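Local coordinates for protein alternansucrase (Leuconostoc mesenteroides, PDB 6HVG) that is a large multidomain protein of glycoside hydrolase family 70, with a parallel-stranded barrel, a bound calcium ion and repeats resembling choline- and cell-wall-binding modules, at residues T841-V846 against N997-G1002. Numbering follows the deposited sequence.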
loop_
_atom_site.group_PDB
_atom_site.type_symbol
_atom_site.label_atom_id
_atom_site.label_comp_id
_atom_site.label_asym_id
_atom_site.label_seq_id
_atom_site.Cartn_x
_atom_site.Cartn_y
_atom_site.Cartn_z
ATOM N N THR A 841 29.726 -1.796 2.454
ATOM C CA THR A 841 29.318 -0.718 1.569
ATOM C C THR A 841 30.436 0.289 1.481
ATOM O O THR A 841 31.392 0.247 2.260
ATOM C CB THR A 841 28.092 0.054 2.115
ATOM O OG1 THR A 841 28.444 0.730 3.325
ATOM C CG2 THR A 841 26.922 -0.855 2.377
ATOM N N ILE A 842 30.304 1.226 0.552
ATOM C CA ILE A 842 31.308 2.276 0.421
ATOM C C ILE A 842 31.306 3.238 1.622
ATOM O O ILE A 842 32.308 3.894 1.930
ATOM C CB ILE A 842 31.191 3.053 -0.912
ATOM C CG1 ILE A 842 29.861 3.798 -1.029
ATOM C CG2 ILE A 842 31.373 2.111 -2.096
ATOM C CD1 ILE A 842 29.866 4.839 -2.148
ATOM N N TYR A 843 30.179 3.305 2.314
ATOM C CA TYR A 843 30.050 4.179 3.465
ATOM C C TYR A 843 30.709 3.603 4.731
ATOM O O TYR A 843 31.021 4.355 5.659
ATOM C CB TYR A 843 28.578 4.490 3.725
ATOM C CG TYR A 843 27.772 4.877 2.488
ATOM C CD1 TYR A 843 28.082 6.010 1.742
ATOM C CD2 TYR A 843 26.680 4.114 2.083
ATOM C CE1 TYR A 843 27.322 6.366 0.633
ATOM C CE2 TYR A 843 25.932 4.466 0.977
ATOM C CZ TYR A 843 26.260 5.596 0.264
ATOM O OH TYR A 843 25.501 5.933 -0.814
ATOM N N ASN A 844 30.926 2.290 4.764
ATOM C CA ASN A 844 31.425 1.609 5.957
ATOM C C ASN A 844 32.615 2.274 6.688
ATOM O O ASN A 844 32.576 2.446 7.911
ATOM C CB ASN A 844 31.760 0.150 5.640
ATOM C CG ASN A 844 32.041 -0.662 6.888
ATOM O OD1 ASN A 844 33.021 -0.414 7.599
ATOM N ND2 ASN A 844 31.193 -1.660 7.153
ATOM N N PRO A 845 33.672 2.651 5.956
ATOM C CA PRO A 845 34.824 3.225 6.649
ATOM C C PRO A 845 34.499 4.533 7.359
ATOM O O PRO A 845 34.909 4.725 8.499
ATOM C CB PRO A 845 35.844 3.436 5.520
ATOM C CG PRO A 845 35.411 2.495 4.453
ATOM C CD PRO A 845 33.917 2.550 4.509
ATOM N N VAL A 846 33.758 5.413 6.698
ATOM C CA VAL A 846 33.415 6.727 7.281
ATOM C C VAL A 846 32.520 6.561 8.504
ATOM O O VAL A 846 32.751 7.157 9.542
ATOM C CB VAL A 846 32.691 7.659 6.279
ATOM C CG1 VAL A 846 32.570 9.067 6.847
ATOM C CG2 VAL A 846 33.439 7.696 4.957
ATOM N N ASN A 997 30.265 13.071 -5.582
ATOM C CA ASN A 997 30.752 11.708 -5.853
ATOM C C ASN A 997 29.840 10.687 -5.148
ATOM O O ASN A 997 28.848 11.079 -4.549
ATOM C CB ASN A 997 32.212 11.560 -5.404
ATOM C CG ASN A 997 32.416 11.943 -3.943
ATOM O OD1 ASN A 997 31.860 11.310 -3.041
ATOM N ND2 ASN A 997 33.208 12.987 -3.698
ATOM N N ALA A 998 30.164 9.397 -5.224
ATOM C CA ALA A 998 29.334 8.361 -4.615
ATOM C C ALA A 998 29.083 8.561 -3.105
ATOM O O ALA A 998 28.004 8.233 -2.610
ATOM C CB ALA A 998 29.933 6.982 -4.858
ATOM N N LEU A 999 30.064 9.093 -2.383
ATOM C CA LEU A 999 29.967 9.232 -0.917
ATOM C C LEU A 999 29.316 10.553 -0.445
ATOM O O LEU A 999 28.831 10.631 0.694
ATOM C CB LEU A 999 31.353 9.074 -0.275
ATOM C CG LEU A 999 32.037 7.721 -0.497
ATOM C CD1 LEU A 999 33.533 7.815 -0.256
ATOM C CD2 LEU A 999 31.432 6.635 0.376
ATOM N N ILE A 1000 29.295 11.589 -1.288
ATOM C CA ILE A 1000 28.720 12.871 -0.871
ATOM C C ILE A 1000 28.191 13.727 -2.031
ATOM O O ILE A 1000 28.689 13.667 -3.151
ATOM C CB ILE A 1000 29.730 13.674 -0.010
ATOM C CG1 ILE A 1000 29.057 14.873 0.659
ATOM C CG2 ILE A 1000 30.921 14.144 -0.823
ATOM C CD1 ILE A 1000 29.857 15.486 1.792
ATOM N N SER A 1001 27.162 14.509 -1.722
ATOM C CA SER A 1001 26.669 15.592 -2.556
ATOM C C SER A 1001 26.516 16.796 -1.638
ATOM O O SER A 1001 25.414 17.112 -1.183
ATOM C CB SER A 1001 25.320 15.246 -3.180
ATOM O OG SER A 1001 25.377 14.009 -3.882
ATOM N N GLY A 1002 27.638 17.463 -1.384
ATOM C CA GLY A 1002 27.700 18.603 -0.470
ATOM C C GLY A 1002 29.060 18.678 0.194
ATOM O O GLY A 1002 30.071 18.298 -0.405
#
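Leu999 reaches across to Ile842 and Tyr843 with a single methyl, CD2, and the dense part of this contact is built round that group. CD2 meets Ile842 CD1 at 3.5 Å and also lies 3.7 Å from Tyr843 CD1, oblique to the ring. Ile842 CG1 sits between its own backbone N and carbonyl carbon (chi1 63°), which puts CG1 over one face of the Tyr843 ring; the extended chi2 then takes CD1 on to Ala998 CB, 3.5 Å away. Ala998 O comes to the edge of that ring, near its plane, 3.8 Å from Tyr843 CE1, and is hydrogen-bonded to Lys800. Beyond this core the contact thins: Ile842, Ala998 and Leu999 all remain partly exposed.

Each backbone is shaped locally. Thr841 OG1 caps the turn leading into the helix, through weak bonds from Tyr843 N and Asn844 N, while Asn997 OD1 forms an Asx turn, accepting from Leu999 N at 2.9 Å. The contact sets the turn into the helix that runs on to 857 against the loop joining strands 995-997 and 1003-1009. No hydrogen bond joins the two segments, so they are held to each other mainly by apolar packing, which depends on shape rather than on directed bonds.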